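Local coordinates for uncharacterized protein YppE (Bacillus subtilis, PDB 2IM8) that is of unknown function but folds as a compact bundle of four helices and represents a bacterial family of uncharacterised proteins, at residues E8-M13 and A52-G57; E38-A43 and L85-Y90; E46-A51 and N81-V86; K68-E73 and H111-E116. All coordinates share one frame; numbering follows the deposited sequence.

Interaction 1: E8-M13 and A52-G57; sequences EMTEQM and ARWAEG
Trp54 of helix 36-64 packs against Met9, Thr10 and Met13 of helix 3-29. Its CB lies 3.6 Å from the selenium SE of Met13, a selenomethionine. CG, anti to the backbone N (chi1 176°), passes closer to the same atom, with Met13 SE 3.4 Å from Trp54 CG. The selenium stands over one ring face, 27° off the normal of the five-membered ring, which makes a Met-aromatic contact. CD1 meets Met9 CB at 4.0 Å near the ring plane. NE1 then donates to Thr10 OG1 at 2.9 Å, with the acceptor in the ring plane and an N-H...O angle of 147°. Farther out, the indole packs among Leu110 and Val113 of helix 96-121 and Ile75 and Val78 of helix 72-91. Beside the tryptophan, Met9 CE lies 3.8 Å from Arg53 CB, the two side chains at about a right angle. The buried indole N-H is thus satisfied by a hydroxyl that also bonds to Leu6 O; the selenium over the face and the bond at the edge are likely to limit turning of the ring.

Interaction 2: E38-A43 and L85-Y90; sequences ETIKPA and LVLQSY
Tyr90 and Ile40 form the centre of an apolar interface between two nearly antiparallel helices; the axes of segments 38-43 and 85-90 run at 168° and approach to 9.6 Å. Aliphatic packing comes first: Ile40 CG1 lies 3.7 Å from Tyr90 CB, the two side chains sliding past each other in opposite directions. The other branch, CG2, anti to the backbone N of Ile40, is directed to Leu87, whose CD1 it meets at 3.6 Å. The isoleucine therefore fits against two residues with separate branches. Contacts with the phenol follow, all oblique to the ring. Thr39 CG2 approaches CE1 of Tyr90 at 3.7 Å, and Ala43 CB lies 3.6 Å from Tyr90 OH. A longer contact brings Val86 CG1 to 4.0 Å from Ala43 O, a carbonyl already bonded by Asn47 ND2. Replacing Tyr90 by an alanine would probably open a gap facing Thr39 CG2 and Ala43 CB and deprive Tyr34 of its edge-to-face partner. The ring of Tyr90 packs edge-to-face with Tyr34, and the side chain touches Arg23 of helix 3-29, while Val86 meets Val16 there, which places this contact between helices 36-64 and 72-91 with helix 3-29 alongside.

Interaction 3: E46-A51 and N81-V86; sequences ENDELA and NFLELV
Asn47 meets the CE2-CZ side of the Phe82 ring obliquely, the side chains crossing at about a right angle and the amide plane turned 81° from the ring plane. The asparagine takes chi1 -80°, with CG anti to its own carbonyl carbon, and this brings CB to 3.5 Å from Phe82 CE2 and OD1 to 3.6 Å from Phe82 CZ. Its ND2 faces Val86, 3.9 Å from CG1, but finds its hydrogen-bond partner in Ala43 O, one turn back along the same helix. That bond holds the amide in place while CB, OD1 and ND2 all pack on the other helix. Phe82 extends with CG anti to the backbone N, and the backbone O of Asn47 stands in the ring plane at its edge, 3.7 Å from Phe82 CE2. Over one face of the ring is Val86 CG2, from the same helix as Phe82, displaced toward the rim. Segments 46-51 and 81-86 run at 158°, their axes 10.0 Å apart, an antiparallel pairing within an up-and-down four-helix bundle. One turn on from Asn47, Ala51 CB meets Phe82 CD2 at 4.0 Å and Leu83 CD1 at 4.2 Å. Leu83 begins off to one side of the partner helix, yet its two methyls split between different residues: CD1 goes to Ala51, whereas CD2 comes 3.4 Å from Asp48 OD2, a methyl against a carboxylate oxygen. Phe82 and Asn47 both touch Val16 of helix 3-29.

Interaction 4: K68-E73 and H111-E116; sequences KYVHKE and HAVKDE. With PO4 (phosphate ion), chain C.
The chain from Lys68 to His71 is a loop that passes beside helix 96-121, with Val70 and Ala112 the nearest pair at 6.4 Å between CA atoms, and a helix starts at Lys72 behind the N-cap residue His71. Glu116 bends at chi2 (-65°) and turns its carboxylate to two successive backbone amides. Tyr69 N donates to OE2 at 2.8 Å with an angle of 157°, and Lys68 N donates more loosely to OE1 at 3.2 Å. Both amides come from above the carboxylate plane. Next to these two bonds, Val70 CG1 packs 3.5 Å from Glu116 CG, and Val70 CG2 meets Val113 CG2 at 4.2 Å. Glu116 OE1 also pairs with Arg119. A leucine in place of Glu116 would probably leave the amides of Lys68 and Tyr69 without their acceptor and Arg119 without its carboxylate partner. Two residues earlier in the helix, Lys114 NZ bonds O4 of a phosphate, probably from the crystallisation liquor, and forms a salt bridge with Glu11. The arrangement is a buried carboxylate tying an interhelical loop of a four-helix bundle to a neighbouring helix.

How the interactions relate
Interactions 2 and 3 join the same two helices, 36-64 and 72-91, and share Leu85 and Val86. Interaction 3 lies about 6 Å from the chain's centre (centre to centre) yet includes polar Asn47 and Asp48; interaction 2, about 13 Å out, is mostly apolar. Both are partly buried, whereas interactions 1 and 4 are mainly buried, the latter with exposed Lys68 and Tyr69 at its margin. Interaction 1 binds helix 36-64 to helix 3-29, using selenium over an indole and one hydrogen bond. It touches interaction 3, where Met13 packs on Leu50, and interaction 4, where Trp54 meets Val113 and Glu11 forms a salt bridge with Lys114. Interaction 4 differs most, a loop held by a carboxylate, on the opposite side of the chain's centre from interaction 2.

Interaction 1: E8-M13 and A52-G57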
loop_
_atom_site.group_PDB
_atom_site.type_symbol
_atom_site.label_atom_id
_atom_site.label_comp_id
_atom_site.label_asym_id
_atom_site.label_seq_id
_atom_site.Cartn_x
_atom_site.Cartn_y
_atom_site.Cartn_z
ATOM N N GLU A 8 7.948 -9.181 2.540
ATOM C CA GLU A 8 7.529 -9.487 1.174
ATOM C C GLU A 8 6.230 -8.761 0.874
ATOM O O GLU A 8 6.076 -8.170 -0.193
ATOM C CB GLU A 8 7.321 -10.991 0.988
ATOM C CG GLU A 8 8.567 -11.821 1.207
ATOM C CD GLU A 8 8.351 -13.282 0.864
ATOM O OE1 GLU A 8 7.425 -13.894 1.438
ATOM O OE2 GLU A 8 9.106 -13.812 0.016
HETATM N N MSE A 9 5.293 -8.807 1.818
HETATM C CA MSE A 9 4.014 -8.134 1.622
HETATM C C MSE A 9 4.228 -6.632 1.492
HETATM O O MSE A 9 3.531 -5.960 0.740
HETATM C CB MSE A 9 3.070 -8.434 2.785
HETATM C CG MSE A 9 2.561 -9.857 2.797
HETATM SE SE MSE A 9 1.297 -10.089 4.221
HETATM C CE MSE A 9 0.676 -11.870 3.772
ATOM N N THR A 10 5.196 -6.109 2.233
ATOM C CA THR A 10 5.502 -4.685 2.173
ATOM C C THR A 10 6.014 -4.317 0.773
ATOM O O THR A 10 5.586 -3.321 0.189
ATOM C CB THR A 10 6.578 -4.312 3.204
ATOM O OG1 THR A 10 6.102 -4.622 4.516
ATOM C CG2 THR A 10 6.909 -2.816 3.124
ATOM N N GLU A 11 6.935 -5.118 0.239
ATOM C CA GLU A 11 7.490 -4.835 -1.078
ATOM C C GLU A 11 6.441 -5.007 -2.166
ATOM O O GLU A 11 6.462 -4.297 -3.170
ATOM C CB GLU A 11 8.711 -5.721 -1.353
ATOM C CG GLU A 11 9.945 -5.345 -0.517
ATOM C CD GLU A 11 10.782 -4.196 -1.104
ATOM O OE1 GLU A 11 10.230 -3.305 -1.787
ATOM O OE2 GLU A 11 12.013 -4.182 -0.867
ATOM N N GLN A 12 5.518 -5.942 -1.952
ATOM C CA GLN A 12 4.438 -6.196 -2.904
ATOM C C GLN A 12 3.541 -4.956 -2.973
ATOM O O GLN A 12 3.185 -4.503 -4.056
ATOM C CB GLN A 12 3.612 -7.408 -2.451
ATOM C CG GLN A 12 2.879 -8.127 -3.567
ATOM C CD GLN A 12 2.199 -9.404 -3.101
ATOM O OE1 GLN A 12 2.795 -10.226 -2.389
ATOM N NE2 GLN A 12 0.952 -9.587 -3.514
HETATM N N MSE A 13 3.178 -4.408 -1.817
HETATM C CA MSE A 13 2.334 -3.215 -1.780
HETATM C C MSE A 13 3.040 -2.006 -2.393
HETATM O O MSE A 13 2.417 -1.181 -3.060
HETATM C CB MSE A 13 1.912 -2.900 -0.344
HETATM C CG MSE A 13 0.886 -3.892 0.203
HETATM SE SE MSE A 13 0.480 -3.627 2.075
HETATM C CE MSE A 13 -0.547 -1.999 1.930
ATOM N N ALA A 52 -4.894 -6.086 4.449
ATOM C CA ALA A 52 -5.364 -6.557 5.755
ATOM C C ALA A 52 -4.339 -7.452 6.449
ATOM O O ALA A 52 -4.052 -7.281 7.635
ATOM C CB ALA A 52 -6.700 -7.303 5.590
ATOM N N ARG A 53 -3.780 -8.404 5.707
ATOM C CA ARG A 53 -2.781 -9.317 6.259
ATOM C C ARG A 53 -1.506 -8.563 6.631
ATOM O O ARG A 53 -0.843 -8.892 7.614
ATOM C CB ARG A 53 -2.458 -10.407 5.237
ATOM C CG ARG A 53 -3.681 -11.215 4.832
ATOM C CD ARG A 53 -3.412 -12.090 3.631
ATOM N NE ARG A 53 -4.653 -12.679 3.136
ATOM C CZ ARG A 53 -4.746 -13.435 2.047
ATOM N NH1 ARG A 53 -3.661 -13.700 1.327
ATOM N NH2 ARG A 53 -5.925 -13.926 1.674
ATOM N N TRP A 54 -1.169 -7.555 5.834
ATOM C CA TRP A 54 0.018 -6.746 6.079
ATOM C C TRP A 54 -0.161 -5.977 7.385
ATOM O O TRP A 54 0.705 -6.010 8.252
ATOM C CB TRP A 54 0.235 -5.757 4.931
ATOM C CG TRP A 54 1.368 -4.829 5.169
ATOM C CD1 TRP A 54 2.700 -5.086 4.981
ATOM C CD2 TRP A 54 1.282 -3.492 5.668
ATOM N NE1 TRP A 54 3.444 -3.985 5.331
ATOM C CE2 TRP A 54 2.597 -2.993 5.758
ATOM C CE3 TRP A 54 0.215 -2.664 6.050
ATOM C CZ2 TRP A 54 2.880 -1.699 6.215
ATOM C CZ3 TRP A 54 0.491 -1.380 6.506
ATOM C CH2 TRP A 54 1.815 -0.909 6.584
ATOM N N ALA A 55 -1.294 -5.283 7.510
ATOM C CA ALA A 55 -1.592 -4.500 8.707
ATOM C C ALA A 55 -1.527 -5.349 9.978
ATOM O O ALA A 55 -0.929 -4.940 10.980
ATOM C CB ALA A 55 -2.976 -3.846 8.581
ATOM N N GLU A 56 -2.140 -6.527 9.942
ATOM C CA GLU A 56 -2.123 -7.403 11.103
ATOM C C GLU A 56 -0.684 -7.765 11.454
ATOM O O GLU A 56 -0.319 -7.807 12.622
ATOM C CB GLU A 56 -2.971 -8.665 10.842
ATOM C CG GLU A 56 -2.300 -9.993 11.177
ATOM C CD GLU A 56 -1.746 -10.693 9.938
ATOM O OE1 GLU A 56 -2.546 -11.044 9.037
ATOM O OE2 GLU A 56 -0.513 -10.891 9.862
ATOM N N GLY A 57 0.141 -8.009 10.440
ATOM C CA GLY A 57 1.530 -8.351 10.694
ATOM C C GLY A 57 2.300 -7.139 11.199
ATOM O O GLY A 57 3.116 -7.247 12.119
#

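Interaction 2: E38-A43 and L85-Y90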
loop_
_atom_site.group_PDB
_atom_site.type_symbol
_atom_site.label_atom_id
_atom_site.label_comp_id
_atom_site.label_asym_id
_atom_site.label_seq_id
_atom_site.Cartn_x
_atom_site.Cartn_y
_atom_site.Cartn_z
ATOM N N GLU A 38 -13.865 -7.863 -14.426
ATOM C CA GLU A 38 -12.711 -8.699 -14.762
ATOM C C GLU A 38 -11.352 -8.148 -14.342
ATOM O O GLU A 38 -10.384 -8.904 -14.238
ATOM C CB GLU A 38 -12.674 -8.969 -16.271
ATOM C CG GLU A 38 -13.830 -9.818 -16.756
ATOM C CD GLU A 38 -13.875 -11.152 -16.045
ATOM O OE1 GLU A 38 -12.922 -11.946 -16.215
ATOM O OE2 GLU A 38 -14.853 -11.404 -15.312
ATOM N N THR A 39 -11.268 -6.844 -14.100
ATOM C CA THR A 39 -9.982 -6.264 -13.733
ATOM C C THR A 39 -9.994 -5.401 -12.465
ATOM O O THR A 39 -9.272 -5.689 -11.506
ATOM C CB THR A 39 -9.408 -5.429 -14.910
ATOM O OG1 THR A 39 -9.275 -6.262 -16.072
ATOM C CG2 THR A 39 -8.037 -4.864 -14.555
ATOM N N ILE A 40 -10.818 -4.360 -12.466
ATOM C CA ILE A 40 -10.904 -3.421 -11.347
ATOM C C ILE A 40 -11.313 -4.056 -10.015
ATOM O O ILE A 40 -10.552 -4.040 -9.049
ATOM C CB ILE A 40 -11.885 -2.275 -11.689
ATOM C CG1 ILE A 40 -11.401 -1.545 -12.949
ATOM C CG2 ILE A 40 -11.991 -1.294 -10.514
ATOM C CD1 ILE A 40 -12.322 -0.437 -13.427
ATOM N N LYS A 41 -12.512 -4.618 -9.976
ATOM C CA LYS A 41 -13.027 -5.254 -8.774
ATOM C C LYS A 41 -12.052 -6.296 -8.217
ATOM O O LYS A 41 -11.752 -6.289 -7.027
ATOM C CB LYS A 41 -14.393 -5.877 -9.086
ATOM C CG LYS A 41 -15.119 -6.493 -7.906
ATOM C CD LYS A 41 -16.554 -6.867 -8.285
ATOM C CE LYS A 41 -17.252 -7.651 -7.167
ATOM N NZ LYS A 41 -16.674 -9.014 -6.991
ATOM N N PRO A 42 -11.532 -7.200 -9.067
ATOM C CA PRO A 42 -10.596 -8.193 -8.527
ATOM C C PRO A 42 -9.284 -7.585 -8.038
ATOM O O PRO A 42 -8.647 -8.132 -7.139
ATOM C CB PRO A 42 -10.382 -9.147 -9.694
ATOM C CG PRO A 42 -10.591 -8.273 -10.892
ATOM C CD PRO A 42 -11.791 -7.454 -10.494
ATOM N N ALA A 43 -8.879 -6.462 -8.622
ATOM C CA ALA A 43 -7.636 -5.828 -8.208
ATOM C C ALA A 43 -7.842 -5.252 -6.819
ATOM O O ALA A 43 -6.962 -5.350 -5.968
ATOM C CB ALA A 43 -7.232 -4.730 -9.180
ATOM N N LEU A 85 -6.045 4.297 -3.771
ATOM C CA LEU A 85 -4.967 4.344 -4.756
ATOM C C LEU A 85 -5.182 3.261 -5.812
ATOM O O LEU A 85 -5.066 3.526 -7.010
ATOM C CB LEU A 85 -3.608 4.181 -4.048
ATOM C CG LEU A 85 -2.346 3.560 -4.676
ATOM C CD1 LEU A 85 -2.259 3.793 -6.180
ATOM C CD2 LEU A 85 -1.129 4.151 -3.956
ATOM N N VAL A 86 -5.525 2.053 -5.372
ATOM C CA VAL A 86 -5.750 0.966 -6.318
ATOM C C VAL A 86 -6.916 1.251 -7.267
ATOM O O VAL A 86 -6.764 1.179 -8.487
ATOM C CB VAL A 86 -5.992 -0.371 -5.593
ATOM C CG1 VAL A 86 -6.413 -1.441 -6.604
ATOM C CG2 VAL A 86 -4.710 -0.805 -4.879
ATOM N N LEU A 87 -8.077 1.585 -6.721
ATOM C CA LEU A 87 -9.235 1.883 -7.567
ATOM C C LEU A 87 -8.958 3.029 -8.538
ATOM O O LEU A 87 -9.241 2.943 -9.744
ATOM C CB LEU A 87 -10.444 2.254 -6.698
ATOM C CG LEU A 87 -11.704 2.688 -7.465
ATOM C CD1 LEU A 87 -12.161 1.597 -8.443
ATOM C CD2 LEU A 87 -12.808 3.012 -6.458
ATOM N N GLN A 88 -8.417 4.119 -8.010
ATOM C CA GLN A 88 -8.159 5.283 -8.849
ATOM C C GLN A 88 -7.114 5.056 -9.939
ATOM O O GLN A 88 -7.111 5.758 -10.951
ATOM C CB GLN A 88 -7.787 6.475 -7.972
ATOM C CG GLN A 88 -8.923 6.917 -7.034
ATOM C CD GLN A 88 -10.203 7.286 -7.772
ATOM O OE1 GLN A 88 -10.169 7.947 -8.815
ATOM N NE2 GLN A 88 -11.340 6.868 -7.227
ATOM N N SER A 89 -6.237 4.074 -9.756
ATOM C CA SER A 89 -5.238 3.803 -10.785
ATOM C C SER A 89 -5.982 3.371 -12.051
ATOM O O SER A 89 -5.527 3.619 -13.159
ATOM C CB SER A 89 -4.257 2.711 -10.337
ATOM O OG SER A 89 -4.856 1.425 -10.292
ATOM N N TYR A 90 -7.144 2.746 -11.868
ATOM C CA TYR A 90 -7.956 2.286 -12.995
ATOM C C TYR A 90 -8.966 3.306 -13.495
ATOM O O TYR A 90 -9.095 3.493 -14.700
ATOM C CB TYR A 90 -8.703 1.007 -12.619
ATOM C CG TYR A 90 -7.770 -0.136 -12.332
ATOM C CD1 TYR A 90 -7.189 -0.856 -13.373
ATOM C CD2 TYR A 90 -7.428 -0.463 -11.023
ATOM C CE1 TYR A 90 -6.282 -1.879 -13.119
ATOM C CE2 TYR A 90 -6.524 -1.482 -10.755
ATOM C CZ TYR A 90 -5.955 -2.184 -11.814
ATOM O OH TYR A 90 -5.068 -3.199 -11.572
#

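Interaction 3: E46-A51 and N81-V86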
loop_
_atom_site.group_PDB
_atom_site.type_symbol
_atom_site.label_atom_id
_atom_site.label_comp_id
_atom_site.label_asym_id
_atom_site.label_seq_id
_atom_site.Cartn_x
_atom_site.Cartn_y
_atom_site.Cartn_z
ATOM N N GLU A 46 -8.205 -8.320 -4.254
ATOM C CA GLU A 46 -6.908 -8.932 -3.968
ATOM C C GLU A 46 -6.043 -8.028 -3.086
ATOM O O GLU A 46 -5.399 -8.479 -2.132
ATOM C CB GLU A 46 -6.188 -9.224 -5.280
ATOM C CG GLU A 46 -6.788 -10.398 -6.040
ATOM C CD GLU A 46 -6.404 -10.420 -7.505
ATOM O OE1 GLU A 46 -5.287 -9.963 -7.837
ATOM O OE2 GLU A 46 -7.219 -10.912 -8.322
ATOM N N ASN A 47 -6.037 -6.742 -3.402
ATOM C CA ASN A 47 -5.235 -5.807 -2.635
ATOM C C ASN A 47 -5.816 -5.536 -1.264
ATOM O O ASN A 47 -5.096 -5.192 -0.314
ATOM C CB ASN A 47 -5.024 -4.543 -3.460
ATOM C CG ASN A 47 -3.934 -4.736 -4.480
ATOM O OD1 ASN A 47 -2.801 -5.039 -4.116
ATOM N ND2 ASN A 47 -4.263 -4.592 -5.764
ATOM N N ASP A 48 -7.119 -5.748 -1.147
ATOM C CA ASP A 48 -7.792 -5.584 0.119
ATOM C C ASP A 48 -7.270 -6.683 1.041
ATOM O O ASP A 48 -6.956 -6.426 2.208
ATOM C CB ASP A 48 -9.302 -5.723 -0.064
ATOM C CG ASP A 48 -10.056 -5.628 1.244
ATOM O OD1 ASP A 48 -10.099 -6.638 1.977
ATOM O OD2 ASP A 48 -10.597 -4.542 1.548
ATOM N N GLU A 49 -7.173 -7.906 0.514
ATOM C CA GLU A 49 -6.679 -9.042 1.295
ATOM C C GLU A 49 -5.233 -8.819 1.688
ATOM O O GLU A 49 -4.842 -9.062 2.830
ATOM C CB GLU A 49 -6.769 -10.344 0.497
ATOM C CG GLU A 49 -8.174 -10.806 0.183
ATOM C CD GLU A 49 -8.184 -12.077 -0.656
ATOM O OE1 GLU A 49 -7.606 -13.095 -0.207
ATOM O OE2 GLU A 49 -8.765 -12.055 -1.764
ATOM N N LEU A 50 -4.433 -8.369 0.728
ATOM C CA LEU A 50 -3.023 -8.097 0.969
ATOM C C LEU A 50 -2.851 -7.046 2.075
ATOM O O LEU A 50 -2.098 -7.256 3.019
ATOM C CB LEU A 50 -2.366 -7.610 -0.326
ATOM C CG LEU A 50 -0.918 -7.108 -0.296
ATOM C CD1 LEU A 50 -0.020 -8.127 0.373
ATOM C CD2 LEU A 50 -0.455 -6.835 -1.731
ATOM N N ALA A 51 -3.560 -5.925 1.951
ATOM C CA ALA A 51 -3.470 -4.836 2.920
ATOM C C ALA A 51 -3.855 -5.262 4.334
ATOM O O ALA A 51 -3.216 -4.850 5.302
ATOM C CB ALA A 51 -4.347 -3.656 2.475
ATOM N N ASN A 81 -6.268 4.450 2.268
ATOM C CA ASN A 81 -5.544 5.188 1.236
ATOM C C ASN A 81 -5.063 4.244 0.132
ATOM O O ASN A 81 -5.168 4.560 -1.053
ATOM C CB ASN A 81 -4.348 5.934 1.834
ATOM C CG ASN A 81 -4.755 7.189 2.588
ATOM O OD1 ASN A 81 -5.646 7.929 2.159
ATOM N ND2 ASN A 81 -4.085 7.447 3.702
ATOM N N PHE A 82 -4.542 3.087 0.527
ATOM C CA PHE A 82 -4.050 2.102 -0.423
ATOM C C PHE A 82 -5.162 1.631 -1.352
ATOM O O PHE A 82 -4.970 1.542 -2.565
ATOM C CB PHE A 82 -3.454 0.914 0.329
ATOM C CG PHE A 82 -2.892 -0.159 -0.563
ATOM C CD1 PHE A 82 -1.724 0.057 -1.294
ATOM C CD2 PHE A 82 -3.523 -1.394 -0.662
ATOM C CE1 PHE A 82 -1.190 -0.954 -2.113
ATOM C CE2 PHE A 82 -2.995 -2.412 -1.479
ATOM C CZ PHE A 82 -1.828 -2.184 -2.203
ATOM N N LEU A 83 -6.329 1.323 -0.787
ATOM C CA LEU A 83 -7.451 0.872 -1.611
ATOM C C LEU A 83 -7.956 1.969 -2.537
ATOM O O LEU A 83 -8.408 1.688 -3.649
ATOM C CB LEU A 83 -8.597 0.358 -0.737
ATOM C CG LEU A 83 -8.486 -1.091 -0.255
ATOM C CD1 LEU A 83 -7.161 -1.309 0.437
ATOM C CD2 LEU A 83 -9.640 -1.394 0.687
ATOM N N GLU A 84 -7.902 3.219 -2.092
ATOM C CA GLU A 84 -8.340 4.294 -2.976
ATOM C C GLU A 84 -7.330 4.367 -4.120
ATOM O O GLU A 84 -7.710 4.470 -5.289
ATOM C CB GLU A 84 -8.405 5.633 -2.245
ATOM C CG GLU A 84 -8.590 6.821 -3.197
ATOM C CD GLU A 84 -8.920 8.130 -2.504
ATOM O OE1 GLU A 84 -8.469 8.342 -1.355
ATOM O OE2 GLU A 84 -9.620 8.958 -3.133
ATOM N N LEU A 85 -6.045 4.297 -3.771
ATOM C CA LEU A 85 -4.967 4.344 -4.756
ATOM C C LEU A 85 -5.182 3.261 -5.812
ATOM O O LEU A 85 -5.066 3.526 -7.010
ATOM C CB LEU A 85 -3.608 4.181 -4.048
ATOM C CG LEU A 85 -2.346 3.560 -4.676
ATOM C CD1 LEU A 85 -2.259 3.793 -6.180
ATOM C CD2 LEU A 85 -1.129 4.151 -3.956
ATOM N N VAL A 86 -5.525 2.053 -5.372
ATOM C CA VAL A 86 -5.750 0.966 -6.318
ATOM C C VAL A 86 -6.916 1.251 -7.267
ATOM O O VAL A 86 -6.764 1.179 -8.487
ATOM C CB VAL A 86 -5.992 -0.371 -5.593
ATOM C CG1 VAL A 86 -6.413 -1.441 -6.604
ATOM C CG2 VAL A 86 -4.710 -0.805 -4.879
#

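Interaction 4: K68-E73 and H111-E116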
loop_
_atom_site.group_PDB
_atom_site.type_symbol
_atom_site.label_atom_id
_atom_site.label_comp_id
_atom_site.label_asym_id
_atom_site.label_seq_id
_atom_site.Cartn_x
_atom_site.Cartn_y
_atom_site.Cartn_z
ATOM N N LYS A 68 10.931 2.196 16.827
ATOM C CA LYS A 68 11.377 3.576 16.948
ATOM C C LYS A 68 10.601 4.576 16.082
ATOM O O LYS A 68 10.196 5.635 16.564
ATOM C CB LYS A 68 12.868 3.638 16.601
ATOM C CG LYS A 68 13.521 5.007 16.697
ATOM C CD LYS A 68 13.749 5.455 18.135
ATOM C CE LYS A 68 12.581 6.269 18.663
ATOM N NZ LYS A 68 12.854 6.799 20.031
ATOM N N TYR A 69 10.370 4.233 14.817
ATOM C CA TYR A 69 9.695 5.154 13.904
ATOM C C TYR A 69 8.332 4.792 13.312
ATOM O O TYR A 69 7.873 5.469 12.396
ATOM C CB TYR A 69 10.634 5.505 12.750
ATOM C CG TYR A 69 11.965 6.064 13.187
ATOM C CD1 TYR A 69 12.041 7.056 14.162
ATOM C CD2 TYR A 69 13.148 5.633 12.593
ATOM C CE1 TYR A 69 13.264 7.611 14.536
ATOM C CE2 TYR A 69 14.376 6.177 12.956
ATOM C CZ TYR A 69 14.426 7.168 13.929
ATOM O OH TYR A 69 15.636 7.710 14.286
ATOM N N VAL A 70 7.677 3.748 13.807
ATOM C CA VAL A 70 6.358 3.394 13.277
ATOM C C VAL A 70 5.375 3.127 14.412
ATOM O O VAL A 70 5.696 2.408 15.356
ATOM C CB VAL A 70 6.417 2.140 12.372
ATOM C CG1 VAL A 70 6.939 0.956 13.158
ATOM C CG2 VAL A 70 5.035 1.830 11.819
ATOM N N HIS A 71 4.182 3.709 14.314
ATOM C CA HIS A 71 3.156 3.527 15.338
ATOM C C HIS A 71 1.817 3.057 14.771
ATOM O O HIS A 71 1.584 3.135 13.564
ATOM C CB HIS A 71 2.989 4.827 16.122
ATOM C CG HIS A 71 4.240 5.254 16.822
ATOM N ND1 HIS A 71 4.827 4.500 17.816
ATOM C CD2 HIS A 71 5.054 6.317 16.625
ATOM C CE1 HIS A 71 5.951 5.078 18.201
ATOM N NE2 HIS A 71 6.112 6.182 17.493
ATOM N N LYS A 72 0.942 2.584 15.656
ATOM C CA LYS A 72 -0.368 2.050 15.277
ATOM C C LYS A 72 -1.226 2.884 14.315
ATOM O O LYS A 72 -1.674 2.381 13.278
ATOM C CB LYS A 72 -1.181 1.754 16.545
ATOM C CG LYS A 72 -2.391 0.856 16.312
ATOM C CD LYS A 72 -3.324 0.827 17.520
ATOM C CE LYS A 72 -4.078 2.149 17.682
ATOM N NZ LYS A 72 -5.149 2.062 18.721
ATOM N N GLU A 73 -1.479 4.144 14.660
ATOM C CA GLU A 73 -2.312 4.999 13.817
ATOM C C GLU A 73 -1.810 5.055 12.380
ATOM O O GLU A 73 -2.590 5.080 11.431
ATOM C CB GLU A 73 -2.369 6.420 14.383
ATOM C CG GLU A 73 -2.942 6.506 15.779
ATOM C CD GLU A 73 -1.921 6.212 16.861
ATOM O OE1 GLU A 73 -0.777 5.811 16.537
ATOM O OE2 GLU A 73 -2.275 6.386 18.044
ATOM N N HIS A 111 7.716 2.177 3.558
ATOM C CA HIS A 111 9.160 2.259 3.697
ATOM C C HIS A 111 9.570 2.260 5.162
ATOM O O HIS A 111 10.595 1.682 5.510
ATOM C CB HIS A 111 9.689 3.504 2.993
ATOM C CG HIS A 111 9.668 3.388 1.500
ATOM N ND1 HIS A 111 9.388 4.450 0.669
ATOM C CD2 HIS A 111 9.875 2.322 0.691
ATOM C CE1 HIS A 111 9.421 4.043 -0.588
ATOM N NE2 HIS A 111 9.714 2.756 -0.602
ATOM N N ALA A 112 8.771 2.900 6.015
ATOM C CA ALA A 112 9.058 2.954 7.451
ATOM C C ALA A 112 9.030 1.546 8.049
ATOM O O ALA A 112 9.930 1.151 8.790
ATOM C CB ALA A 112 8.037 3.834 8.150
ATOM N N VAL A 113 7.987 0.790 7.729
ATOM C CA VAL A 113 7.859 -0.575 8.224
ATOM C C VAL A 113 9.050 -1.383 7.719
ATOM O O VAL A 113 9.647 -2.164 8.463
ATOM C CB VAL A 113 6.518 -1.210 7.750
ATOM C CG1 VAL A 113 6.423 -2.670 8.182
ATOM C CG2 VAL A 113 5.359 -0.432 8.339
ATOM N N LYS A 114 9.405 -1.178 6.453
ATOM C CA LYS A 114 10.545 -1.868 5.859
ATOM C C LYS A 114 11.815 -1.533 6.640
ATOM O O LYS A 114 12.622 -2.419 6.944
ATOM C CB LYS A 114 10.718 -1.442 4.401
ATOM C CG LYS A 114 11.935 -2.045 3.711
ATOM C CD LYS A 114 12.060 -1.521 2.277
ATOM C CE LYS A 114 13.259 -2.118 1.552
ATOM N NZ LYS A 114 13.334 -1.624 0.141
ATOM N N ASP A 115 11.995 -0.251 6.953
ATOM C CA ASP A 115 13.169 0.178 7.707
ATOM C C ASP A 115 13.215 -0.489 9.086
ATOM O O ASP A 115 14.273 -0.951 9.504
ATOM C CB ASP A 115 13.195 1.701 7.894
ATOM C CG ASP A 115 13.380 2.468 6.585
ATOM O OD1 ASP A 115 13.768 1.867 5.560
ATOM O OD2 ASP A 115 13.147 3.697 6.596
ATOM N N GLU A 116 12.083 -0.529 9.792
ATOM C CA GLU A 116 12.031 -1.152 11.121
ATOM C C GLU A 116 12.415 -2.626 11.035
ATOM O O GLU A 116 13.216 -3.119 11.827
ATOM C CB GLU A 116 10.628 -1.042 11.735
ATOM C CG GLU A 116 10.201 0.352 12.201
ATOM C CD GLU A 116 11.025 0.897 13.370
ATOM O OE1 GLU A 116 11.267 0.152 14.348
ATOM O OE2 GLU A 116 11.415 2.083 13.317
HETATM P P PO4 C . 16.091 0.676 2.013
HETATM O O1 PO4 C . 16.787 -0.558 1.553
HETATM O O2 PO4 C . 16.866 1.875 1.577
HETATM O O3 PO4 C . 15.987 0.662 3.496
HETATM O O4 PO4 C . 14.729 0.725 1.426
#